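Local coordinates for glutamine amidotransferase domain-containing protein (Thermotoga maritima, PDB 1O1Y) that probably hydrolyses glutamine and delivers the released ammonia to an acceptor, as other class I glutamine amidotransferases do, at residues 31-36 against 231-236; 65-70 against 74-79; 88-93 against 177-182; 195-200 against 213-218. One frame throughout, in Å; residues are numbered along the deposited sequence. Where two conformers were deposited one is given.

Interactions 1 and 4 both use the long C-terminal helix 211-237, with centres about 24 Å apart, joining its early turns to helix 190-199 and its last turns to helix 28-35. Interactions 2 and 3 lie at the two ends of helix 78-92, their centres about 20 Å apart. Interaction 1 meets interaction 3 directly: Met-236 CE packs on Val-180 CG2 at 3.8 Å. Interaction 2 lies closest to the presumed active site, since Gly-66 N is hydrogen-bonded to the oxidised cysteine at position 100, the likely nucleophile. Interaction 4 comes within about 6 Å of interaction 2 at nearest atoms, and its Trp-196 packs against His-185, probably another catalytic residue.

Interaction 1: 31-36 against 231-236; sequences DIFREK and SLLERM. With SO4 (sulfate ion), chain F.
The Phe-33 ring is met obliquely by Leu-233, whose CD1 stands 3.9 Å from Phe-33 CE1. The other flat group, the Arg-235 guanidinium, takes no part in the contact between the helices; a sulfate, probably from the crystallisation liquor, lies at its edge: Arg-235 NH1 reaches sulfate O4 at 2.8 Å, and NH2 reaches O1, each along an almost straight bond (176°). Arg-138 shares that ion, and Glu-139 pairs with Arg-235 NE. Leu-233 CD1 also lies 4.0 Å from Ile-32 CG2, so a single methyl fills the notch between a branched aliphatic and an aromatic side chain, both suited to a dry interior. At the exposed border, Lys-36 runs extended to CE, and the last torsion (chi4 -57°) swings NZ aside, to 2.7 Å from Glu-234 OE1. This salt bridge uses the anti side of the carboxylate, 27° out of its plane. Long charged chains fit this border, where Glu-35 also pairs with Lys-226 and Arg-230 of helix 211-237. Apolar residues inside and ion pairs along the solvent-facing border are the mark of two helices packed side by side, here on one side of the central sheet of a flavodoxin-like fold.

Interaction 2: 65-70 against 74-79; sequences GGYMGA and EKYPFL
Met-68, a selenomethionine here, threads among three aromatic rings and touches them with CG, SE and CE. Its CG sits over the centre of the Tyr-76 ring, a CH-pi contact 3.5 Å from Met-68 CG to the ring centroid. A bend at chi2 (93°) then carries the selenium to the edge of the Phe-78 ring, a Met-aromatic contact with Met-68 SE 5.3 Å from the centroid. The terminal Met-68 CE lies 4.0 Å from Phe-78 CZ and also covers one face of Tyr-67, offset toward its rim. A long, flexible, polarisable side chain suits such a place. Tyr-76 has Lys-75 CB on its other face, and its OH meets the edge of Tyr-67, 3.5 Å from CE1. Deeper in, Leu-79 CD1 touches the backbone at Gly-69 O (3.6 Å). Gly-66, with phi 163°, has a backbone that only glycine adopts readily, and its N is hydrogen-bonded to the oxidised cysteine at position 100, consistent with the oxyanion-hole loop of class I amidotransferases. This largely aromatic cluster ties the loop leaving strand 60-63 to the turn before helix 78-92 and to the beginning of that helix, while Thr-45 and Pro-46, beyond strand 39-43, pack on Phe-78.

Interaction 3: 88-93 against 177-182; sequences EILKKE and GKAVGL
Glu-93, with phi 55°, ends helix 78-92 in a Schellman motif and brings its CA to 6.4 Å from Lys-178 CA, just ahead of strand 179-182. In this flavodoxin-like fold the helix is the connection of a beta-alpha-beta crossover from strand 60-63 to strand 96-98, and strand 179-182 pairs in parallel with the latter. The apolar part of the contact is small: Leu-90 CD2 rests 3.8 Å from Ala-179 CB. Leucine spans the gap from helix to sheet, while the short alanine lets the helix sit close; Leu-106 and Phe-96 also pack on Ala-179, and Tyr-176 and Val-109 on Leu-90. At the solvent border Lys-178 bends at chi3 (82°), which turns its amino group back to the helix end. Lys-178 NZ gives a weak hydrogen bond, 3.1 Å, to Glu-93 O, a carbonyl that lies past the helical pattern. The two charged groups do not touch directly; one water donates to Glu-93 OE2 at 3.1 Å and accepts from Lys-178 NZ at 3.2 Å.

Interaction 4: 195-200 against 213-218; sequences RWIEAY and LLLETA. With SO4 (sulfate ion), chain J.
From Arg-195 to Tyr-200, the end of helix 190-199 meets Leu-214 and Leu-215 through Ile-197. Arg-195 comes first and is exposed; its chain bends at chi2 (-59°) and carries the guanidinium to a sulfate, probably from the crystallisation liquor, with Arg-195 NE bonded to sulfate O4 at 3.1 Å and NH2 held more weakly to O1 and O2. Arg-191, one turn earlier, binds the same ion. Trp-196 is buried, edge-to-face with His-185, probably the catalytic histidine by analogy with the family. Ile-197 forks over helix 211-237: CG2 lies 4.3 Å from Leu-214 CD1, and the longer branch puts CD1 4.4 Å from Leu-215 CB. A branched side chain can thus straddle two consecutive residues of the facing helix, with Leu-204 of the intervening helix 201-206 packing on both Ile-197 and Leu-214. Tyr-200 leaves the helix and sits edge-to-face with Trp-149. Wholly apolar and at rather generous distances, the contact rests on loose van der Waals packing and the partial removal of apolar surface from water, with no directional bond between these two segments.

Interaction 1: 31-36 against 231-236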
loop_
_atom_site.group_PDB
_atom_site.type_symbol
_atom_site.label_atom_id
_atom_site.label_comp_id
_atom_site.label_asym_id
_atom_site.label_seq_id
_atom_site.Cartn_x
_atom_site.Cartn_y
_atom_site.Cartn_z
ATOM N N ASP A 31 -14.633 -0.599 2.168
ATOM C CA ASP A 31 -15.712 0.172 2.717
ATOM C C ASP A 31 -15.905 1.476 1.911
ATOM O O ASP A 31 -17.039 1.863 1.598
ATOM C CB ASP A 31 -15.412 0.526 4.170
ATOM C CG ASP A 31 -15.252 -0.725 5.061
ATOM O OD1 ASP A 31 -16.042 -1.683 4.884
ATOM O OD2 ASP A 31 -14.402 -0.783 5.962
ATOM N N ILE A 32 -14.797 2.133 1.616
ATOM C CA ILE A 32 -14.854 3.355 0.822
ATOM C C ILE A 32 -15.368 3.098 -0.580
ATOM O O ILE A 32 -16.204 3.849 -1.080
ATOM C CB ILE A 32 -13.522 4.055 0.793
ATOM C CG1 ILE A 32 -13.145 4.530 2.187
ATOM C CG2 ILE A 32 -13.575 5.226 -0.210
ATOM C CD1 ILE A 32 -11.719 4.969 2.314
ATOM N N PHE A 33 -14.892 2.041 -1.221
ATOM C CA PHE A 33 -15.333 1.735 -2.586
ATOM C C PHE A 33 -16.794 1.439 -2.556
ATOM O O PHE A 33 -17.557 1.879 -3.423
ATOM C CB PHE A 33 -14.563 0.532 -3.154
ATOM C CG PHE A 33 -13.095 0.735 -3.345
ATOM C CD1 PHE A 33 -12.455 1.973 -3.190
ATOM C CD2 PHE A 33 -12.318 -0.371 -3.706
ATOM C CE1 PHE A 33 -11.069 2.096 -3.343
ATOM C CE2 PHE A 33 -10.936 -0.238 -3.880
ATOM C CZ PHE A 33 -10.307 0.983 -3.713
ATOM N N ARG A 34 -17.236 0.683 -1.547
ATOM C CA ARG A 34 -18.645 0.392 -1.451
ATOM C C ARG A 34 -19.516 1.657 -1.222
ATOM O O ARG A 34 -20.584 1.782 -1.813
ATOM C CB ARG A 34 -18.931 -0.670 -0.362
ATOM C CG ARG A 34 -18.560 -2.071 -0.838
ATOM C CD ARG A 34 -18.823 -3.189 0.199
ATOM N NE ARG A 34 -18.114 -4.448 -0.140
ATOM C CZ ARG A 34 -18.501 -5.311 -1.095
ATOM N NH1 ARG A 34 -19.583 -5.076 -1.836
ATOM N NH2 ARG A 34 -17.809 -6.424 -1.310
ATOM N N GLU A 35 -19.052 2.529 -0.346
ATOM C CA GLU A 35 -19.720 3.804 -0.025
ATOM C C GLU A 35 -19.929 4.618 -1.292
ATOM O O GLU A 35 -20.970 5.229 -1.459
ATOM C CB GLU A 35 -18.873 4.570 0.982
ATOM C CG GLU A 35 -19.076 3.987 2.381
ATOM C CD GLU A 35 -17.998 4.329 3.405
ATOM O OE1 GLU A 35 -17.314 5.357 3.226
ATOM O OE2 GLU A 35 -17.870 3.557 4.421
ATOM N N LYS A 36 -18.954 4.566 -2.195
ATOM C CA LYS A 36 -18.989 5.357 -3.438
ATOM C C LYS A 36 -19.491 4.584 -4.638
ATOM O O LYS A 36 -19.510 5.118 -5.758
ATOM C CB LYS A 36 -17.619 5.864 -3.735
ATOM C CG LYS A 36 -17.058 6.806 -2.698
ATOM C CD LYS A 36 -15.719 7.318 -3.198
ATOM C CE LYS A 36 -14.927 8.126 -2.183
ATOM N NZ LYS A 36 -15.650 9.321 -1.639
ATOM N N SER A 231 -9.709 11.017 0.974
ATOM C CA SER A 231 -9.192 12.190 0.273
ATOM C C SER A 231 -8.194 11.748 -0.794
ATOM O O SER A 231 -8.214 12.277 -1.910
ATOM C CB SER A 231 -8.542 13.192 1.234
ATOM O OG SER A 231 -9.565 13.784 2.038
ATOM N N LEU A 232 -7.243 10.912 -0.398
ATOM C CA LEU A 232 -6.247 10.370 -1.316
ATOM C C LEU A 232 -6.916 9.724 -2.545
ATOM O O LEU A 232 -6.561 10.032 -3.680
ATOM C CB LEU A 232 -5.297 9.400 -0.616
ATOM C CG LEU A 232 -4.270 8.688 -1.529
ATOM C CD1 LEU A 232 -3.331 9.744 -2.186
ATOM C CD2 LEU A 232 -3.549 7.683 -0.715
ATOM N N LEU A 233 -7.866 8.837 -2.295
ATOM C CA LEU A 233 -8.511 8.083 -3.361
ATOM C C LEU A 233 -9.280 8.992 -4.287
ATOM O O LEU A 233 -9.173 8.864 -5.507
ATOM C CB LEU A 233 -9.402 7.003 -2.772
ATOM C CG LEU A 233 -8.689 5.859 -2.064
ATOM C CD1 LEU A 233 -9.710 5.084 -1.237
ATOM C CD2 LEU A 233 -7.922 4.928 -2.999
ATOM N N GLU A 234 -10.001 9.967 -3.728
ATOM C CA GLU A 234 -10.738 10.873 -4.555
ATOM C C GLU A 234 -9.812 11.656 -5.473
ATOM O O GLU A 234 -10.123 11.888 -6.640
ATOM C CB GLU A 234 -11.571 11.833 -3.693
ATOM C CG GLU A 234 -12.739 11.131 -2.961
ATOM C CD GLU A 234 -13.360 12.012 -1.866
ATOM O OE1 GLU A 234 -14.118 11.489 -1.016
ATOM O OE2 GLU A 234 -13.108 13.234 -1.889
ATOM N N ARG A 235 -8.700 12.101 -4.931
ATOM C CA ARG A 235 -7.760 12.872 -5.714
ATOM C C ARG A 235 -7.073 12.029 -6.792
ATOM O O ARG A 235 -6.849 12.498 -7.913
ATOM C CB ARG A 235 -6.733 13.501 -4.776
ATOM C CG ARG A 235 -7.200 14.796 -4.153
ATOM C CD ARG A 235 -6.320 15.236 -2.995
ATOM N NE ARG A 235 -6.884 16.424 -2.382
ATOM C CZ ARG A 235 -6.615 17.666 -2.748
ATOM N NH1 ARG A 235 -5.836 17.938 -3.778
ATOM N NH2 ARG A 235 -7.251 18.656 -2.126
HETATM N N MSE A 236 -6.785 10.781 -6.473
HETATM C CA MSE A 236 -6.102 9.897 -7.447
HETATM C C MSE A 236 -6.964 9.583 -8.650
HETATM O O MSE A 236 -6.441 9.515 -9.754
HETATM C CB MSE A 236 -5.648 8.619 -6.821
HETATM C CG MSE A 236 -4.468 8.851 -5.897
HETATM SE SE MSE A 236 -3.775 7.225 -5.151
HETATM C CE MSE A 236 -2.870 6.611 -6.859
HETATM S S SO4 F . -6.102 21.710 -4.097
HETATM O O1 SO4 F . -6.615 21.419 -2.814
HETATM O O2 SO4 F . -5.241 22.875 -3.937
HETATM O O3 SO4 F . -7.080 22.102 -5.064
HETATM O O4 SO4 F . -5.408 20.579 -4.583
#

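Interaction 2: 65-70 against 74-79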
loop_
_atom_site.group_PDB
_atom_site.type_symbol
_atom_site.label_atom_id
_atom_site.label_comp_id
_atom_site.label_asym_id
_atom_site.label_seq_id
_atom_site.Cartn_x
_atom_site.Cartn_y
_atom_site.Cartn_z
ATOM N N GLY A 65 0.199 -5.320 0.000
ATOM C CA GLY A 65 1.419 -5.765 0.641
ATOM C C GLY A 65 1.587 -7.273 0.602
ATOM O O GLY A 65 0.803 -8.016 0.010
ATOM N N GLY A 66 2.607 -7.742 1.301
ATOM C CA GLY A 66 2.874 -9.143 1.433
ATOM C C GLY A 66 4.308 -9.376 1.919
ATOM O O GLY A 66 5.123 -8.469 2.014
ATOM N N TYR A 67 4.621 -10.621 2.207
ATOM C CA TYR A 67 5.907 -10.965 2.818
ATOM C C TYR A 67 6.970 -11.306 1.763
ATOM O O TYR A 67 8.150 -11.461 2.113
ATOM C CB TYR A 67 5.718 -12.173 3.753
ATOM C CG TYR A 67 5.075 -13.309 3.084
ATOM C CD1 TYR A 67 5.802 -14.131 2.221
ATOM C CD2 TYR A 67 3.731 -13.613 3.301
ATOM C CE1 TYR A 67 5.204 -15.175 1.571
ATOM C CE2 TYR A 67 3.124 -14.657 2.645
ATOM C CZ TYR A 67 3.865 -15.453 1.784
ATOM O OH TYR A 67 3.300 -16.531 1.122
HETATM N N MSE A 68 6.575 -11.437 0.488
HETATM C CA MSE A 68 7.527 -11.817 -0.578
HETATM C C MSE A 68 8.557 -10.699 -0.737
HETATM O O MSE A 68 8.222 -9.534 -0.595
HETATM C CB MSE A 68 6.840 -11.983 -1.936
HETATM C CG MSE A 68 5.741 -13.022 -2.028
HETATM SE SE MSE A 68 4.048 -12.066 -1.672
HETATM C CE MSE A 68 3.087 -13.580 -0.971
ATOM N N GLY A 69 9.791 -11.061 -1.065
ATOM C CA GLY A 69 10.800 -10.069 -1.370
ATOM C C GLY A 69 10.661 -9.610 -2.813
ATOM O O GLY A 69 10.265 -10.393 -3.685
ATOM N N ALA A 70 11.054 -8.366 -3.083
ATOM C CA ALA A 70 10.947 -7.799 -4.416
ATOM C C ALA A 70 11.810 -8.490 -5.459
ATOM O O ALA A 70 11.533 -8.351 -6.625
ATOM C CB ALA A 70 11.288 -6.290 -4.375
ATOM N N GLU A 74 11.841 -16.085 -8.626
ATOM C CA GLU A 74 11.986 -17.536 -8.813
ATOM C C GLU A 74 11.151 -18.297 -7.789
ATOM O O GLU A 74 10.508 -19.256 -8.127
ATOM C CB GLU A 74 13.464 -17.981 -8.794
ATOM C CG GLU A 74 14.103 -17.707 -10.153
ATOM C CD GLU A 74 15.515 -18.187 -10.347
ATOM O OE1 GLU A 74 16.174 -18.662 -9.381
ATOM O OE2 GLU A 74 15.953 -18.131 -11.536
ATOM N N LYS A 75 11.150 -17.837 -6.544
ATOM C CA LYS A 75 10.315 -18.415 -5.481
ATOM C C LYS A 75 8.838 -18.160 -5.728
ATOM O O LYS A 75 8.029 -19.015 -5.465
ATOM C CB LYS A 75 10.654 -17.782 -4.140
ATOM C CG LYS A 75 11.170 -18.646 -3.072
ATOM C CD LYS A 75 10.929 -17.986 -1.737
ATOM C CE LYS A 75 11.804 -18.469 -0.641
ATOM N NZ LYS A 75 11.701 -17.534 0.534
ATOM N N TYR A 76 8.506 -16.966 -6.209
ATOM C CA TYR A 76 7.135 -16.476 -6.384
ATOM C C TYR A 76 6.953 -16.025 -7.842
ATOM O O TYR A 76 7.006 -14.835 -8.120
ATOM C CB TYR A 76 6.856 -15.303 -5.416
ATOM C CG TYR A 76 7.126 -15.666 -3.947
ATOM C CD1 TYR A 76 6.302 -16.549 -3.265
ATOM C CD2 TYR A 76 8.221 -15.151 -3.262
ATOM C CE1 TYR A 76 6.567 -16.892 -1.959
ATOM C CE2 TYR A 76 8.457 -15.459 -1.965
ATOM C CZ TYR A 76 7.647 -16.365 -1.318
ATOM O OH TYR A 76 7.882 -16.726 -0.014
ATOM N N PRO A 77 6.787 -16.957 -8.761
ATOM C CA PRO A 77 6.718 -16.605 -10.188
ATOM C C PRO A 77 5.582 -15.638 -10.560
ATOM O O PRO A 77 5.718 -14.936 -11.570
ATOM C CB PRO A 77 6.518 -17.952 -10.879
ATOM C CG PRO A 77 6.972 -18.969 -9.939
ATOM C CD PRO A 77 6.742 -18.425 -8.570
ATOM N N PHE A 78 4.516 -15.580 -9.764
ATOM C CA PHE A 78 3.463 -14.587 -9.994
ATOM C C PHE A 78 3.967 -13.150 -9.991
ATOM O O PHE A 78 3.337 -12.284 -10.596
ATOM C CB PHE A 78 2.268 -14.739 -9.010
ATOM C CG PHE A 78 2.644 -14.706 -7.559
ATOM C CD1 PHE A 78 2.766 -13.516 -6.871
ATOM C CD2 PHE A 78 2.863 -15.901 -6.871
ATOM C CE1 PHE A 78 3.133 -13.501 -5.503
ATOM C CE2 PHE A 78 3.212 -15.900 -5.520
ATOM C CZ PHE A 78 3.353 -14.705 -4.840
ATOM N N LEU A 79 5.076 -12.880 -9.287
ATOM C CA LEU A 79 5.639 -11.548 -9.250
ATOM C C LEU A 79 6.105 -11.093 -10.615
ATOM O O LEU A 79 6.007 -9.892 -10.912
ATOM C CB LEU A 79 6.789 -11.409 -8.241
ATOM C CG LEU A 79 6.536 -11.636 -6.752
ATOM C CD1 LEU A 79 7.833 -11.627 -5.971
ATOM C CD2 LEU A 79 5.559 -10.622 -6.217
#

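Interaction 3: 88-93 against 177-182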
loop_
_atom_site.group_PDB
_atom_site.type_symbol
_atom_site.label_atom_id
_atom_site.label_comp_id
_atom_site.label_asym_id
_atom_site.label_seq_id
_atom_site.Cartn_x
_atom_site.Cartn_y
_atom_site.Cartn_z
ATOM N N GLU A 88 3.243 -1.766 -17.574
ATOM C CA GLU A 88 2.162 -1.333 -18.464
ATOM C C GLU A 88 1.345 -0.196 -17.836
ATOM O O GLU A 88 0.914 0.737 -18.536
ATOM C CB GLU A 88 1.209 -2.462 -18.764
ATOM C CG GLU A 88 1.735 -3.633 -19.553
ATOM C CD GLU A 88 0.611 -4.635 -19.797
ATOM O OE1 GLU A 88 -0.423 -4.233 -20.424
ATOM O OE2 GLU A 88 0.748 -5.802 -19.336
ATOM N N ILE A 89 1.122 -0.293 -16.540
ATOM C CA ILE A 89 0.363 0.712 -15.796
ATOM C C ILE A 89 1.086 2.074 -15.841
ATOM O O ILE A 89 0.474 3.119 -16.073
ATOM C CB ILE A 89 0.119 0.243 -14.348
ATOM C CG1 ILE A 89 -0.950 -0.850 -14.283
ATOM C CG2 ILE A 89 -0.275 1.426 -13.445
ATOM C CD1 ILE A 89 -0.905 -1.741 -13.047
ATOM N N LEU A 90 2.408 2.061 -15.717
ATOM C CA LEU A 90 3.174 3.287 -15.860
ATOM C C LEU A 90 3.113 3.822 -17.259
ATOM O O LEU A 90 2.962 5.022 -17.436
ATOM C CB LEU A 90 4.625 3.059 -15.447
ATOM C CG LEU A 90 4.812 2.754 -13.996
ATOM C CD1 LEU A 90 6.203 2.260 -13.752
ATOM C CD2 LEU A 90 4.565 3.993 -13.111
ATOM N N LYS A 91 3.224 2.958 -18.265
ATOM C CA LYS A 91 3.198 3.416 -19.639
ATOM C C LYS A 91 1.865 4.042 -20.001
ATOM O O LYS A 91 1.815 5.024 -20.754
ATOM C CB LYS A 91 3.494 2.260 -20.608
ATOM C CG LYS A 91 3.498 2.684 -22.064
ATOM C CD LYS A 91 3.634 1.510 -23.028
ATOM C CE LYS A 91 3.535 1.994 -24.492
ATOM N NZ LYS A 91 4.555 1.364 -25.363
ATOM N N LYS A 92 0.781 3.473 -19.478
ATOM C CA LYS A 92 -0.581 3.898 -19.833
ATOM C C LYS A 92 -1.019 5.020 -18.882
ATOM O O LYS A 92 -2.104 5.539 -19.024
ATOM C CB LYS A 92 -1.554 2.724 -19.692
ATOM C CG LYS A 92 -1.501 1.669 -20.818
ATOM C CD LYS A 92 -2.199 0.340 -20.366
ATOM C CE LYS A 92 -1.897 -0.858 -21.301
ATOM N NZ LYS A 92 -2.187 -0.526 -22.706
ATOM N N GLU A 93 -0.173 5.328 -17.903
ATOM C CA GLU A 93 -0.391 6.395 -16.909
ATOM C C GLU A 93 -1.710 6.222 -16.169
ATOM O O GLU A 93 -2.455 7.187 -15.962
ATOM C CB GLU A 93 -0.255 7.783 -17.612
ATOM C CG GLU A 93 1.111 7.943 -18.272
ATOM C CD GLU A 93 1.287 9.290 -18.944
ATOM O OE1 GLU A 93 1.760 9.318 -20.098
ATOM O OE2 GLU A 93 0.946 10.309 -18.312
ATOM N N GLY A 177 4.554 10.625 -11.207
ATOM C CA GLY A 177 3.428 10.790 -12.124
ATOM C C GLY A 177 2.147 10.541 -11.357
ATOM O O GLY A 177 1.919 11.124 -10.297
ATOM N N LYS A 178 1.344 9.600 -11.864
ATOM C CA LYS A 178 0.137 9.151 -11.186
ATOM C C LYS A 178 0.310 7.900 -10.337
ATOM O O LYS A 178 -0.683 7.333 -9.841
ATOM C CB LYS A 178 -0.943 8.962 -12.223
ATOM C CG LYS A 178 -1.290 10.311 -12.859
ATOM C CD LYS A 178 -1.800 10.168 -14.272
ATOM C CE LYS A 178 -3.259 9.812 -14.370
ATOM N NZ LYS A 178 -3.774 9.978 -15.806
ATOM N N ALA A 179 1.558 7.492 -10.140
ATOM C CA ALA A 179 1.879 6.337 -9.307
ATOM C C ALA A 179 2.414 6.757 -7.956
ATOM O O ALA A 179 3.270 7.639 -7.847
ATOM C CB ALA A 179 2.898 5.435 -10.002
ATOM N N VAL A 180 1.870 6.111 -6.947
ATOM C CA VAL A 180 2.130 6.422 -5.557
ATOM C C VAL A 180 2.599 5.173 -4.881
ATOM O O VAL A 180 2.027 4.111 -5.065
ATOM C CB VAL A 180 0.837 6.946 -4.883
ATOM C CG1 VAL A 180 1.036 7.188 -3.369
ATOM C CG2 VAL A 180 0.298 8.191 -5.597
ATOM N N GLY A 181 3.650 5.269 -4.089
ATOM C CA GLY A 181 4.072 4.177 -3.231
ATOM C C GLY A 181 4.080 4.603 -1.786
ATOM O O GLY A 181 4.681 5.598 -1.450
ATOM N N LEU A 182 3.422 3.829 -0.929
ATOM C CA LEU A 182 3.429 4.068 0.525
ATOM C C LEU A 182 3.924 2.825 1.207
ATOM O O LEU A 182 3.405 1.762 0.978
ATOM C CB LEU A 182 2.015 4.409 1.025
ATOM C CG LEU A 182 1.304 5.621 0.479
ATOM C CD1 LEU A 182 -0.081 5.776 1.155
ATOM C CD2 LEU A 182 2.141 6.862 0.642
HETATM O O HOH W 1 -2.045 11.055 -18.295
#

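Interaction 4: 195-200 against 213-218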
loop_
_atom_site.group_PDB
_atom_site.type_symbol
_atom_site.label_atom_id
_atom_site.label_comp_id
_atom_site.label_asym_id
_atom_site.label_seq_id
_atom_site.Cartn_x
_atom_site.Cartn_y
_atom_site.Cartn_z
ATOM N N ARG A 195 -8.528 -9.047 12.195
ATOM C CA ARG A 195 -8.183 -10.150 11.289
ATOM C C ARG A 195 -6.679 -10.394 11.244
ATOM O O ARG A 195 -6.246 -11.543 11.203
ATOM C CB ARG A 195 -8.682 -9.877 9.856
ATOM C CG ARG A 195 -10.228 -9.920 9.772
ATOM C CD ARG A 195 -10.847 -11.235 10.187
ATOM N NE ARG A 195 -12.307 -11.218 10.097
ATOM C CZ ARG A 195 -13.077 -12.298 10.231
ATOM N NH1 ARG A 195 -12.542 -13.499 10.486
ATOM N NH2 ARG A 195 -14.395 -12.177 10.127
ATOM N N TRP A 196 -5.909 -9.321 11.204
ATOM C CA TRP A 196 -4.440 -9.422 11.137
ATOM C C TRP A 196 -3.858 -10.010 12.410
ATOM O O TRP A 196 -2.959 -10.876 12.368
ATOM C CB TRP A 196 -3.767 -8.091 10.889
ATOM C CG TRP A 196 -3.808 -7.527 9.507
ATOM C CD1 TRP A 196 -4.901 -7.392 8.697
ATOM C CD2 TRP A 196 -2.712 -6.962 8.792
ATOM N NE1 TRP A 196 -4.533 -6.796 7.517
ATOM C CE2 TRP A 196 -3.200 -6.521 7.553
ATOM C CE3 TRP A 196 -1.323 -6.840 9.057
ATOM C CZ2 TRP A 196 -2.399 -5.922 6.612
ATOM C CZ3 TRP A 196 -0.523 -6.254 8.105
ATOM C CH2 TRP A 196 -1.079 -5.807 6.877
ATOM N N ILE A 197 -4.348 -9.554 13.552
ATOM C CA ILE A 197 -3.828 -10.087 14.811
ATOM C C ILE A 197 -4.170 -11.544 15.010
ATOM O O ILE A 197 -3.376 -12.273 15.574
ATOM C CB ILE A 197 -4.176 -9.201 16.047
ATOM C CG1 ILE A 197 -5.643 -9.288 16.413
ATOM C CG2 ILE A 197 -3.712 -7.790 15.831
ATOM C CD1 ILE A 197 -6.071 -8.157 17.338
ATOM N N GLU A 198 -5.329 -11.996 14.530
ATOM C CA GLU A 198 -5.629 -13.408 14.525
ATOM C C GLU A 198 -4.757 -14.172 13.508
ATOM O O GLU A 198 -4.275 -15.250 13.849
ATOM C CB GLU A 198 -7.115 -13.674 14.278
ATOM C CG GLU A 198 -7.532 -15.138 14.284
ATOM C CD GLU A 198 -7.293 -15.844 15.614
ATOM O OE1 GLU A 198 -7.048 -15.175 16.651
ATOM O OE2 GLU A 198 -7.341 -17.093 15.626
ATOM N N ALA A 199 -4.563 -13.635 12.314
ATOM C CA ALA A 199 -3.799 -14.335 11.283
ATOM C C ALA A 199 -2.332 -14.496 11.704
ATOM O O ALA A 199 -1.696 -15.511 11.370
ATOM C CB ALA A 199 -3.843 -13.609 9.949
ATOM N N TYR A 200 -1.813 -13.493 12.426
ATOM C CA TYR A 200 -0.387 -13.392 12.733
ATOM C C TYR A 200 -0.095 -13.453 14.212
ATOM O O TYR A 200 0.920 -12.954 14.664
ATOM C CB TYR A 200 0.223 -12.158 12.101
ATOM C CG TYR A 200 -0.046 -12.075 10.614
ATOM C CD1 TYR A 200 -0.556 -10.924 10.033
ATOM C CD2 TYR A 200 0.171 -13.174 9.798
ATOM C CE1 TYR A 200 -0.855 -10.870 8.687
ATOM C CE2 TYR A 200 -0.119 -13.123 8.449
ATOM C CZ TYR A 200 -0.632 -11.984 7.901
ATOM O OH TYR A 200 -0.911 -11.961 6.546
ATOM N N LEU A 213 -2.911 -3.615 22.391
ATOM C CA LEU A 213 -2.550 -2.249 22.088
ATOM C C LEU A 213 -2.615 -1.895 20.599
ATOM O O LEU A 213 -3.026 -0.781 20.240
ATOM C CB LEU A 213 -1.162 -1.957 22.612
ATOM C CG LEU A 213 -0.914 -2.214 24.089
ATOM C CD1 LEU A 213 0.519 -1.729 24.406
ATOM C CD2 LEU A 213 -1.978 -1.558 24.997
ATOM N N LEU A 214 -2.188 -2.802 19.705
ATOM C CA LEU A 214 -2.407 -2.586 18.290
ATOM C C LEU A 214 -3.888 -2.303 17.978
ATOM O O LEU A 214 -4.216 -1.455 17.148
ATOM C CB LEU A 214 -1.954 -3.803 17.452
ATOM C CG LEU A 214 -0.491 -4.233 17.532
ATOM C CD1 LEU A 214 -0.269 -5.402 16.583
ATOM C CD2 LEU A 214 0.394 -3.105 17.091
ATOM N N LEU A 215 -4.777 -3.051 18.606
ATOM C CA LEU A 215 -6.195 -2.926 18.289
ATOM C C LEU A 215 -6.768 -1.622 18.877
ATOM O O LEU A 215 -7.551 -0.932 18.227
ATOM C CB LEU A 215 -6.966 -4.112 18.843
ATOM C CG LEU A 215 -8.467 -4.110 18.658
ATOM C CD1 LEU A 215 -8.861 -3.937 17.210
ATOM C CD2 LEU A 215 -9.029 -5.395 19.225
ATOM N N GLU A 216 -6.381 -1.310 20.105
ATOM C CA GLU A 216 -6.868 -0.106 20.757
ATOM C C GLU A 216 -6.433 1.113 19.972
ATOM O O GLU A 216 -7.237 2.017 19.728
ATOM C CB GLU A 216 -6.346 0.005 22.177
ATOM C CG GLU A 216 -7.110 -0.854 23.137
ATOM C CD GLU A 216 -6.503 -0.820 24.541
ATOM O OE1 GLU A 216 -5.590 0.018 24.802
ATOM O OE2 GLU A 216 -6.936 -1.649 25.368
ATOM N N THR A 217 -5.185 1.120 19.506
ATOM C CA THR A 217 -4.740 2.226 18.672
ATOM C C THR A 217 -5.490 2.277 17.332
ATOM O O THR A 217 -5.812 3.377 16.828
ATOM C CB THR A 217 -3.222 2.190 18.502
ATOM O OG1 THR A 217 -2.626 2.248 19.819
ATOM C CG2 THR A 217 -2.716 3.358 17.745
ATOM N N ALA A 218 -5.739 1.117 16.719
ATOM C CA ALA A 218 -6.502 1.082 15.457
ATOM C C ALA A 218 -7.885 1.759 15.677
ATOM O O ALA A 218 -8.351 2.521 14.816
ATOM C CB ALA A 218 -6.694 -0.356 14.977
HETATM S S SO4 J . -14.623 -8.875 8.613
HETATM O O1 SO4 J . -15.014 -10.140 7.997
HETATM O O2 SO4 J . -14.961 -8.856 10.040
HETATM O O3 SO4 J . -15.328 -7.811 7.907
HETATM O O4 SO4 J . -13.179 -8.718 8.490
#